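Local structure of imelysin (Bacteroides ovatus ATCC 8483, 3OYV) at residues W116-S121 and D273-A278; A287-P292 and G297-M302; N310-I315 and E348-K353; S322-S327 and E332-S337. The protein probably takes part in bacterial iron uptake as an imelysin-like, possibly metal-binding protein of the outer membrane, perhaps with peptidase activity. One frame throughout, in Å; residues are numbered along the deposited sequence.

Interaction 1. Residues W116-S121 and D273-A278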
# COMPACT_ATOMS: atom_id res chain seq x y z
N TRP A 116 -0.02 -12.50 -3.99
CA TRP A 116 -0.46 -13.66 -4.74
C TRP A 116 -1.46 -14.52 -4.00
O TRP A 116 -2.24 -15.22 -4.62
CB TRP A 116 0.72 -14.51 -5.19
CG TRP A 116 1.30 -15.51 -4.19
CD1 TRP A 116 2.36 -15.31 -3.35
CD2 TRP A 116 0.85 -16.85 -3.93
NE1 TRP A 116 2.62 -16.44 -2.61
CE2 TRP A 116 1.72 -17.40 -2.96
CE3 TRP A 116 -0.17 -17.64 -4.45
CZ2 TRP A 116 1.55 -18.70 -2.47
CZ3 TRP A 116 -0.32 -18.94 -3.99
CH2 TRP A 116 0.55 -19.46 -3.02
N TYR A 117 -1.46 -14.49 -2.65
CA TYR A 117 -2.30 -15.42 -1.94
C TYR A 117 -3.75 -15.21 -2.35
O TYR A 117 -4.53 -16.16 -2.41
CB TYR A 117 -2.23 -15.25 -0.44
CG TYR A 117 -0.90 -15.31 0.24
CD1 TYR A 117 0.06 -16.25 -0.10
CD2 TYR A 117 -0.60 -14.43 1.25
CE1 TYR A 117 1.26 -16.30 0.58
CE2 TYR A 117 0.59 -14.49 1.96
CZ TYR A 117 1.53 -15.42 1.60
OH TYR A 117 2.72 -15.44 2.31
N SER A 118 -4.10 -13.95 -2.62
CA SER A 118 -5.46 -13.56 -2.99
C SER A 118 -5.61 -13.32 -4.50
O SER A 118 -6.63 -12.81 -4.96
CB SER A 118 -5.84 -12.30 -2.21
OG SER A 118 -4.91 -11.30 -2.42
N TRP A 119 -4.57 -13.65 -5.27
CA TRP A 119 -4.50 -13.36 -6.73
C TRP A 119 -4.78 -11.88 -7.01
O TRP A 119 -5.46 -11.50 -7.97
CB TRP A 119 -5.44 -14.25 -7.52
CG TRP A 119 -4.99 -15.66 -7.72
CD1 TRP A 119 -4.02 -16.32 -7.05
CD2 TRP A 119 -5.52 -16.58 -8.68
NE1 TRP A 119 -3.90 -17.59 -7.51
CE2 TRP A 119 -4.80 -17.78 -8.53
CE3 TRP A 119 -6.50 -16.49 -9.67
CZ2 TRP A 119 -5.07 -18.92 -9.32
CZ3 TRP A 119 -6.75 -17.62 -10.49
CH2 TRP A 119 -6.02 -18.81 -10.30
N HIS A 120 -4.28 -11.04 -6.12
CA HIS A 120 -4.58 -9.61 -6.10
C HIS A 120 -3.42 -8.74 -6.59
O HIS A 120 -3.50 -7.51 -6.57
CB HIS A 120 -5.02 -9.30 -4.64
CG HIS A 120 -5.23 -7.86 -4.34
ND1 HIS A 120 -6.29 -7.14 -4.87
CD2 HIS A 120 -4.57 -7.02 -3.52
CE1 HIS A 120 -6.22 -5.90 -4.42
NE2 HIS A 120 -5.20 -5.81 -3.58
N SER A 121 -2.30 -9.33 -7.00
CA SER A 121 -1.11 -8.54 -7.34
C SER A 121 -1.38 -7.49 -8.42
O SER A 121 -0.96 -6.36 -8.28
CB SER A 121 0.10 -9.43 -7.75
OG SER A 121 -0.13 -10.15 -8.92
N ASP A 273 -13.55 -10.08 1.86
CA ASP A 273 -14.10 -8.84 1.31
C ASP A 273 -13.57 -7.61 2.05
O ASP A 273 -13.22 -6.62 1.44
CB ASP A 273 -15.65 -8.81 1.42
CG ASP A 273 -16.37 -9.85 0.56
OD1 ASP A 273 -15.79 -10.37 -0.39
OD2 ASP A 273 -17.57 -10.12 0.85
N ALA A 274 -13.56 -7.70 3.38
CA ALA A 274 -13.06 -6.62 4.19
C ALA A 274 -11.58 -6.35 3.97
O ALA A 274 -11.15 -5.19 4.03
CB ALA A 274 -13.37 -6.86 5.69
N TRP A 275 -10.81 -7.41 3.71
CA TRP A 275 -9.38 -7.26 3.43
C TRP A 275 -9.17 -6.47 2.13
O TRP A 275 -8.41 -5.50 2.10
CB TRP A 275 -8.70 -8.64 3.41
CG TRP A 275 -7.21 -8.57 3.28
CD1 TRP A 275 -6.32 -8.44 4.29
CD2 TRP A 275 -6.43 -8.55 2.05
NE1 TRP A 275 -5.03 -8.39 3.79
CE2 TRP A 275 -5.08 -8.43 2.42
CE3 TRP A 275 -6.74 -8.70 0.69
CZ2 TRP A 275 -4.05 -8.44 1.48
CZ3 TRP A 275 -5.72 -8.65 -0.22
CH2 TRP A 275 -4.40 -8.54 0.17
N ILE A 276 -9.87 -6.86 1.06
CA ILE A 276 -9.75 -6.12 -0.19
C ILE A 276 -10.14 -4.66 0.01
O ILE A 276 -9.50 -3.74 -0.51
CB ILE A 276 -10.61 -6.74 -1.27
CG1 ILE A 276 -10.06 -8.13 -1.63
CG2 ILE A 276 -10.67 -5.83 -2.51
CD1 ILE A 276 -8.76 -8.17 -2.46
N THR A 277 -11.24 -4.45 0.72
CA THR A 277 -11.77 -3.10 0.95
C THR A 277 -10.74 -2.24 1.66
O THR A 277 -10.51 -1.08 1.28
CB THR A 277 -13.10 -3.17 1.71
OG1 THR A 277 -14.04 -3.85 0.87
CG2 THR A 277 -13.61 -1.79 2.14
N ALA A 278 -10.12 -2.79 2.70
CA ALA A 278 -9.11 -2.07 3.48
C ALA A 278 -7.81 -1.86 2.67
O ALA A 278 -7.13 -0.85 2.80
CB ALA A 278 -8.82 -2.77 4.84
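H120 and W275 make an offset edge-to-face aromatic pair that joins the loop before helix 121-137 to helix 265-283 in the mostly helical imelysin fold. The six-membered ring of W275 turns its edge toward the face of the imidazole, with centroids 5.5 Å apart and planes at 74°. The closest atoms of the pair are H120 CD2 and W275 CZ3, at 3.9 Å. With CG swung opposite the backbone N (chi1 174°), the imidazole reaches across to the helix.

The apolar component is a CH-pi contact. I276 CD1 stands over one face of the imidazole, 3.9 Å from the centroid of the H120 ring and 25° off its normal. It lies toward the ring's rim, 3.6 Å from H120 ND1.

No hydrogen bond crosses between 116-121 and 273-278; the polar ends find partners elsewhere. H120 NE2 bonds to E283 OE2, further along the same helix, and W275 NE1 to F344 O. Were H120 an alanine, E283 OE2 would probably lose this partner, and I276 CD1 and the W275 edge the ring face on which they pack.

S118 completes the contact: its hydroxyl is hydrogen-bonded to E348 OE2, while S118 OG also lies 3.5 Å from W275 CZ3 and 3.8 Å from W275 CH2.

Interaction 2. Residues A287-P292 and G297-M302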
# COMPACT_ATOMS: atom_id res chain seq x y z
N ALA A 287 2.13 6.12 -3.14
CA ALA A 287 2.89 7.24 -3.70
C ALA A 287 3.29 8.28 -2.66
O ALA A 287 4.02 9.21 -2.99
CB ALA A 287 2.14 7.90 -4.88
N PHE A 288 2.81 8.15 -1.41
CA PHE A 288 3.17 9.06 -0.34
C PHE A 288 3.69 8.31 0.87
O PHE A 288 3.22 8.52 2.00
CB PHE A 288 2.10 10.12 0.00
CG PHE A 288 0.67 9.65 -0.03
CD1 PHE A 288 -0.05 9.66 -1.21
CD2 PHE A 288 -0.02 9.38 1.15
CE1 PHE A 288 -1.40 9.35 -1.24
CE2 PHE A 288 -1.35 9.07 1.14
CZ PHE A 288 -2.08 9.06 -0.05
N LEU A 289 4.68 7.44 0.65
CA LEU A 289 5.36 6.74 1.75
C LEU A 289 6.46 7.64 2.34
O LEU A 289 7.66 7.37 2.21
CB LEU A 289 5.90 5.40 1.28
CG LEU A 289 4.87 4.34 0.87
CD1 LEU A 289 5.50 3.16 0.11
CD2 LEU A 289 4.08 3.83 2.09
N PHE A 290 6.02 8.74 2.95
CA PHE A 290 6.89 9.66 3.65
C PHE A 290 6.20 10.19 4.87
O PHE A 290 5.00 9.99 5.05
CB PHE A 290 7.36 10.82 2.74
CG PHE A 290 6.30 11.83 2.41
CD1 PHE A 290 5.50 11.68 1.28
CD2 PHE A 290 6.14 12.95 3.19
CE1 PHE A 290 4.55 12.65 0.98
CE2 PHE A 290 5.19 13.90 2.91
CZ PHE A 290 4.41 13.77 1.80
N GLY A 291 6.95 10.84 5.75
CA GLY A 291 6.39 11.34 6.99
C GLY A 291 6.06 10.17 7.90
O GLY A 291 6.79 9.17 7.91
N PRO A 292 4.97 10.29 8.66
CA PRO A 292 4.63 9.26 9.65
C PRO A 292 4.74 7.81 9.21
O PRO A 292 5.32 6.99 9.94
CB PRO A 292 3.21 9.64 10.05
CG PRO A 292 3.21 11.13 9.97
CD PRO A 292 4.08 11.46 8.76
N GLY A 297 9.35 2.45 11.78
CA GLY A 297 9.00 1.15 11.21
C GLY A 297 7.51 0.94 10.95
O GLY A 297 7.06 -0.19 10.78
N LEU A 298 6.75 2.02 10.82
CA LEU A 298 5.31 1.88 10.63
C LEU A 298 4.95 1.11 9.35
O LEU A 298 4.08 0.22 9.40
CB LEU A 298 4.66 3.26 10.71
CG LEU A 298 3.13 3.28 10.83
CD1 LEU A 298 2.57 2.25 11.84
CD2 LEU A 298 2.63 4.69 11.11
N ASP A 299 5.58 1.45 8.23
CA ASP A 299 5.28 0.78 6.97
C ASP A 299 5.57 -0.73 7.08
O ASP A 299 4.69 -1.54 6.82
CB ASP A 299 6.08 1.46 5.84
CG ASP A 299 5.88 0.84 4.49
OD1 ASP A 299 4.90 0.16 4.18
OD2 ASP A 299 6.71 1.15 3.61
N PRO A 300 6.77 -1.12 7.52
CA PRO A 300 6.98 -2.56 7.66
C PRO A 300 6.12 -3.25 8.74
O PRO A 300 5.90 -4.47 8.67
CB PRO A 300 8.49 -2.70 7.93
CG PRO A 300 8.94 -1.37 8.33
CD PRO A 300 8.04 -0.38 7.64
N ASN A 301 5.64 -2.48 9.70
CA ASN A 301 4.68 -3.03 10.67
C ASN A 301 3.29 -3.27 10.08
O ASN A 301 2.54 -4.08 10.60
CB ASN A 301 4.59 -2.11 11.89
CG ASN A 301 5.61 -2.42 12.93
OD1 ASN A 301 6.34 -3.39 12.81
ND2 ASN A 301 5.68 -1.60 13.98
N MSE A 302 2.99 -2.55 9.01
CA MSE A 302 1.68 -2.66 8.35
C MSE A 302 1.67 -3.54 7.11
O MSE A 302 0.61 -4.04 6.71
CB MSE A 302 1.20 -1.28 8.01
CG MSE A 302 0.93 -0.48 9.27
SE MSE A 302 0.19 1.30 8.88
CE MSE A 302 -1.55 0.87 8.28
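D299 and L289 meet where an inverse gamma turn, centred on L289, faces the start of helix 298-303. L289 CD2 and D299 OD2 are 4.1 Å apart, a loose approach of a methyl to a carboxylate oxygen, and the two side chains cross at about a right angle. No hydrogen bond joins 287-292 to 297-302. D299 extends its CG opposite the backbone N (chi1 179°), which carries the carboxylate out from the helix toward the leucine. The other oxygen, D299 OD1, is hydrogen-bonded to a glycerol, probably from the crystallisation liquor. Because D299 is the second residue after the N-cap G297, its negative charge lies near the positive end of the helix, an arrangement likely to be favourable.

L298 and P292 form the second half of the contact. Here the leucine packs on a backbone oxygen rather than on the proline ring: P292 O is 3.7 Å from L298 CD2 and 3.9 Å from L298 CB. The ring of P292 rests instead on L42 and W46 of helix 21-47, and L298 touches D38 of that same helix, so this half of the contact lies against it.

A side chain of helix 71-102 also reaches the turn, K81 NZ donating to L289 O. Each segment has its own backbone bonds as well. The turn at L289 is closed by a weak bond from F290 N to F288 O. In the facing helix, N301 N donates to G297 O across 2.9 Å.

Interaction 3. Residues N310-I315 and E348-K353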
# COMPACT_ATOMS: atom_id res chain seq x y z
N ASN A 310 7.04 -19.86 7.49
CA ASN A 310 7.18 -21.00 8.39
C ASN A 310 6.94 -20.58 9.85
O ASN A 310 6.35 -21.37 10.62
CB ASN A 310 8.53 -21.69 8.23
CG ASN A 310 8.72 -22.79 9.26
OD1 ASN A 310 9.47 -22.62 10.20
ND2 ASN A 310 7.99 -23.87 9.11
N ALA A 311 7.32 -19.36 10.24
CA ALA A 311 7.01 -18.85 11.57
C ALA A 311 5.52 -18.70 11.81
O ALA A 311 5.03 -18.96 12.92
CB ALA A 311 7.72 -17.54 11.85
N ILE A 312 4.78 -18.31 10.76
CA ILE A 312 3.31 -18.25 10.89
C ILE A 312 2.73 -19.63 11.13
O ILE A 312 1.88 -19.80 11.99
CB ILE A 312 2.65 -17.55 9.68
CG1 ILE A 312 3.16 -16.11 9.53
CG2 ILE A 312 1.14 -17.54 9.82
CD1 ILE A 312 2.85 -15.46 8.15
N VAL A 313 3.17 -20.62 10.37
CA VAL A 313 2.72 -21.99 10.57
C VAL A 313 3.04 -22.49 11.99
O VAL A 313 2.19 -23.11 12.63
CB VAL A 313 3.30 -22.92 9.48
CG1 VAL A 313 3.02 -24.41 9.79
CG2 VAL A 313 2.73 -22.52 8.10
N GLN A 314 4.23 -22.18 12.50
CA GLN A 314 4.61 -22.56 13.87
C GLN A 314 3.67 -21.90 14.89
O GLN A 314 3.20 -22.55 15.84
CB GLN A 314 6.06 -22.19 14.17
CG GLN A 314 7.09 -23.03 13.42
CD GLN A 314 8.51 -22.55 13.66
OE1 GLN A 314 8.75 -21.45 14.16
NE2 GLN A 314 9.48 -23.39 13.28
N ILE A 315 3.35 -20.63 14.69
CA ILE A 315 2.35 -19.93 15.52
C ILE A 315 0.99 -20.64 15.49
O ILE A 315 0.35 -20.88 16.54
CB ILE A 315 2.22 -18.44 15.07
CG1 ILE A 315 3.44 -17.66 15.57
CG2 ILE A 315 0.89 -17.81 15.56
CD1 ILE A 315 3.71 -16.32 14.85
N GLU A 348 -3.64 -11.66 5.05
CA GLU A 348 -3.95 -12.27 3.76
C GLU A 348 -3.68 -13.79 3.77
O GLU A 348 -4.51 -14.58 3.30
CB GLU A 348 -3.11 -11.57 2.66
CG GLU A 348 -3.50 -11.90 1.23
CD GLU A 348 -2.42 -11.49 0.23
OE1 GLU A 348 -1.33 -11.07 0.65
OE2 GLU A 348 -2.68 -11.65 -0.98
N PHE A 349 -2.52 -14.16 4.30
CA PHE A 349 -2.15 -15.60 4.41
C PHE A 349 -3.20 -16.39 5.19
O PHE A 349 -3.52 -17.52 4.85
CB PHE A 349 -0.79 -15.66 5.11
CG PHE A 349 -0.25 -17.06 5.35
CD1 PHE A 349 -0.66 -17.81 6.43
CD2 PHE A 349 0.77 -17.55 4.58
CE1 PHE A 349 -0.14 -19.06 6.64
CE2 PHE A 349 1.32 -18.81 4.83
CZ PHE A 349 0.84 -19.55 5.84
N LEU A 350 -3.69 -15.77 6.25
CA LEU A 350 -4.67 -16.37 7.17
C LEU A 350 -6.07 -16.45 6.61
O LEU A 350 -6.88 -17.25 7.10
CB LEU A 350 -4.63 -15.62 8.51
CG LEU A 350 -3.32 -15.72 9.33
CD1 LEU A 350 -3.33 -14.70 10.50
CD2 LEU A 350 -3.05 -17.17 9.81
N LEU A 351 -6.36 -15.65 5.57
CA LEU A 351 -7.69 -15.56 4.99
C LEU A 351 -7.86 -16.26 3.64
O LEU A 351 -8.98 -16.62 3.27
CB LEU A 351 -8.12 -14.10 4.85
CG LEU A 351 -8.38 -13.35 6.15
CD1 LEU A 351 -8.68 -11.88 5.85
CD2 LEU A 351 -9.54 -14.02 6.94
N TYR A 352 -6.77 -16.36 2.87
CA TYR A 352 -6.79 -16.83 1.50
C TYR A 352 -5.86 -18.01 1.27
O TYR A 352 -4.83 -18.14 1.95
CB TYR A 352 -6.30 -15.73 0.58
CG TYR A 352 -7.21 -14.55 0.39
CD1 TYR A 352 -8.14 -14.53 -0.62
CD2 TYR A 352 -7.05 -13.40 1.17
CE1 TYR A 352 -8.92 -13.39 -0.85
CE2 TYR A 352 -7.84 -12.29 0.97
CZ TYR A 352 -8.75 -12.28 -0.05
OH TYR A 352 -9.48 -11.13 -0.25
N LYS A 353 -6.22 -18.82 0.28
CA LYS A 353 -5.29 -19.79 -0.23
C LYS A 353 -5.49 -19.91 -1.74
O LYS A 353 -6.59 -20.16 -2.22
CB LYS A 353 -5.52 -21.11 0.48
CG LYS A 353 -4.50 -22.17 0.05
CD LYS A 353 -4.63 -23.44 0.81
CE LYS A 353 -3.49 -24.38 0.51
NZ LYS A 353 -3.73 -25.72 1.13
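The backbones of helix 309-316 and helix 343-351 come closest at I312 and F349, whose CA atoms are 8.9 Å apart, a separation bridged by side chains alone. Both residues direct their CB toward the opposite helix, and together they account for most of the 151 Å² buried. Their side chains slide past each other in opposite directions: I312 CG2 comes to 3.7 Å from F349 CE1 and 3.8 Å from F349 CD1, while I312 CD1 lies over one face of the phenyl ring. CG of F349 is opposite its backbone N (chi1 178°), which carries the ring out to the facing helix, where V313 CG2 comes obliquely near it. V313 approaches at about a right angle to F349, its CG2 4.2 Å from F349 CZ. L350 widens the apolar patch, with L350 CD2 at 4.2 Å from I312 CG2, and it continues onto Y27 and M28 of helix 21-47. Y117 meets the F349 ring edge-to-face.

Helix 343-351 finishes within this segment. E348 O accepts from both L351 N, at 3.1 Å, and Y352 N, at 2.9 Å, and Y352 then turns into the short antiparallel pair of strands 352-353 and 356-357. The side chain of E348 points elsewhere, bonding through OE1 to H345 ND1. H345 and E348 fit the GxHxxE signature of imelysin-like proteins, and the I312-F349 packing lies on the apolar side of the helix that carries this probable functional motif.

Interaction 4. Residues S322-S327 and E332-S337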
# COMPACT_ATOMS: atom_id res chain seq x y z
N SER A 322 -3.05 -21.22 20.99
CA SER A 322 -4.32 -21.96 21.13
C SER A 322 -5.00 -21.66 22.46
O SER A 322 -6.22 -21.60 22.55
CB SER A 322 -4.09 -23.48 21.02
OG SER A 322 -5.31 -24.18 20.91
N ASP A 323 -4.19 -21.54 23.50
CA ASP A 323 -4.63 -21.43 24.89
C ASP A 323 -4.82 -19.98 25.36
O ASP A 323 -5.34 -19.73 26.44
CB ASP A 323 -3.58 -22.09 25.81
CG ASP A 323 -3.54 -23.59 25.71
OD1 ASP A 323 -4.52 -24.24 25.22
OD2 ASP A 323 -2.49 -24.14 26.16
N LEU A 324 -4.43 -19.00 24.54
CA LEU A 324 -4.51 -17.60 24.93
C LEU A 324 -5.94 -17.17 25.23
O LEU A 324 -6.87 -17.51 24.49
CB LEU A 324 -3.94 -16.71 23.80
CG LEU A 324 -4.03 -15.21 23.98
CD1 LEU A 324 -3.12 -14.71 25.10
CD2 LEU A 324 -3.70 -14.52 22.64
N GLU A 325 -6.07 -16.38 26.30
CA GLU A 325 -7.32 -15.71 26.66
C GLU A 325 -7.09 -14.20 26.57
O GLU A 325 -5.97 -13.73 26.78
CB GLU A 325 -7.76 -16.12 28.07
CG GLU A 325 -8.06 -17.60 28.22
CD GLU A 325 -8.25 -18.07 29.67
OE1 GLU A 325 -8.64 -17.26 30.53
OE2 GLU A 325 -8.00 -19.27 29.94
N TRP A 326 -8.11 -13.45 26.15
CA TRP A 326 -7.98 -11.98 26.05
C TRP A 326 -8.53 -11.17 27.25
O TRP A 326 -9.48 -11.61 27.90
CB TRP A 326 -8.64 -11.51 24.75
CG TRP A 326 -8.01 -12.12 23.54
CD1 TRP A 326 -8.22 -13.37 23.08
CD2 TRP A 326 -7.08 -11.50 22.63
NE1 TRP A 326 -7.48 -13.60 21.93
CE2 TRP A 326 -6.77 -12.46 21.64
CE3 TRP A 326 -6.54 -10.22 22.51
CZ2 TRP A 326 -5.90 -12.20 20.58
CZ3 TRP A 326 -5.63 -9.97 21.47
CH2 TRP A 326 -5.35 -10.93 20.52
N SER A 327 -7.94 -10.00 27.53
CA SER A 327 -8.49 -9.05 28.51
C SER A 327 -9.88 -8.60 28.10
O SER A 327 -10.15 -8.38 26.91
CB SER A 327 -7.60 -7.83 28.67
OG SER A 327 -6.33 -8.22 29.17
N GLU A 332 -6.88 -4.08 21.98
CA GLU A 332 -5.44 -4.04 21.73
C GLU A 332 -4.89 -5.42 21.40
O GLU A 332 -5.44 -6.44 21.80
CB GLU A 332 -4.71 -3.44 22.93
CG GLU A 332 -5.14 -2.01 23.24
CD GLU A 332 -4.17 -1.26 24.15
OE1 GLU A 332 -3.33 -1.90 24.81
OE2 GLU A 332 -4.27 -0.01 24.20
N ALA A 333 -3.79 -5.47 20.67
CA ALA A 333 -3.12 -6.71 20.36
C ALA A 333 -2.58 -7.35 21.63
O ALA A 333 -2.23 -6.66 22.58
CB ALA A 333 -1.98 -6.46 19.40
N ALA A 334 -2.51 -8.67 21.63
CA ALA A 334 -1.85 -9.45 22.69
C ALA A 334 -0.33 -9.35 22.62
O ALA A 334 0.35 -9.34 23.65
CB ALA A 334 -2.27 -10.93 22.61
N VAL A 335 0.21 -9.31 21.40
CA VAL A 335 1.64 -9.37 21.16
C VAL A 335 2.02 -8.40 20.04
O VAL A 335 1.44 -8.44 18.94
CB VAL A 335 2.09 -10.78 20.75
CG1 VAL A 335 3.59 -10.80 20.41
CG2 VAL A 335 1.79 -11.82 21.86
N GLU A 336 3.03 -7.58 20.30
CA GLU A 336 3.62 -6.68 19.33
C GLU A 336 4.52 -7.51 18.40
O GLU A 336 5.76 -7.51 18.57
CB GLU A 336 4.37 -5.55 20.04
CG GLU A 336 4.71 -4.38 19.18
CD GLU A 336 3.48 -3.59 18.73
OE1 GLU A 336 2.55 -3.38 19.57
OE2 GLU A 336 3.47 -3.16 17.55
N SER A 337 3.91 -8.19 17.43
CA SER A 337 4.58 -9.17 16.65
C SER A 337 5.68 -8.59 15.76
O SER A 337 5.67 -7.40 15.41
CB SER A 337 3.55 -9.86 15.77
OG SER A 337 2.51 -10.51 16.52
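N30 OD1, from helix 21-47, accepts a hydrogen bond from V335 N and a weak one from A334 N, the amide beside W326 CZ3. Thus one side chain grips two successive amides of 332-337 just where W326 packs. W326 CZ3 is 3.4 Å from A334 N and the indole approaches that amide obliquely. At the ring edge, near its plane, E332 O lies 3.6 Å from W326 CZ3, a placement that sets a carbonyl oxygen beside the slightly positive rim of the ring. A334 CB adds an apolar touch, 3.7 Å from both W326 CZ3 and W326 CH2.

L324 closes the group from its own side. Its CD2 stands over one face of the W326 indole, 3.6 Å above the plane and displaced toward the rim, and is also 3.9 Å from A334 CB. The leucine methyl, the alanine methyl and the benzo ring therefore touch one another. Behind them the tryptophan is fixed to helix 21-47: W326 NE1 bonds to N26 OD1, and R29 makes a cation-pi contact with the ring. A serine at W326 would probably leave N26 and R29 without these partners and open a gap beside A334, letting the two limbs of the loop move more freely.

No hydrogen bond links 322-327 with 332-337, so the pair is not a β-hairpin. It is an irregular surface excursion between helix 319-323 and helix 343-351, its two limbs joined by W326 and L324 packing on A334 and clasped onto helix 21-47.

Interactions 1 and 3 touch directly, their centres 15 Å apart, and E348 is the joint: its OE2 lies 2.7 Å from S118 OG in a probable hydrogen bond, and its CB lies 3.5 Å from W275 CZ2. Since E348 belongs to the likely GxHxxE motif, interaction 1 flanks this probable functional site and interaction 3 lies on its helix. Interaction 4 is nested in the chain between the segments of interaction 3, with centres about 17 Å apart and nearest atoms about 6 Å apart. Interaction 2 touches none of the others but comes within about 4 Å of interaction 4 at the nearest atoms, and helix 21-47 runs behind interactions 2, 3 and 4 alike.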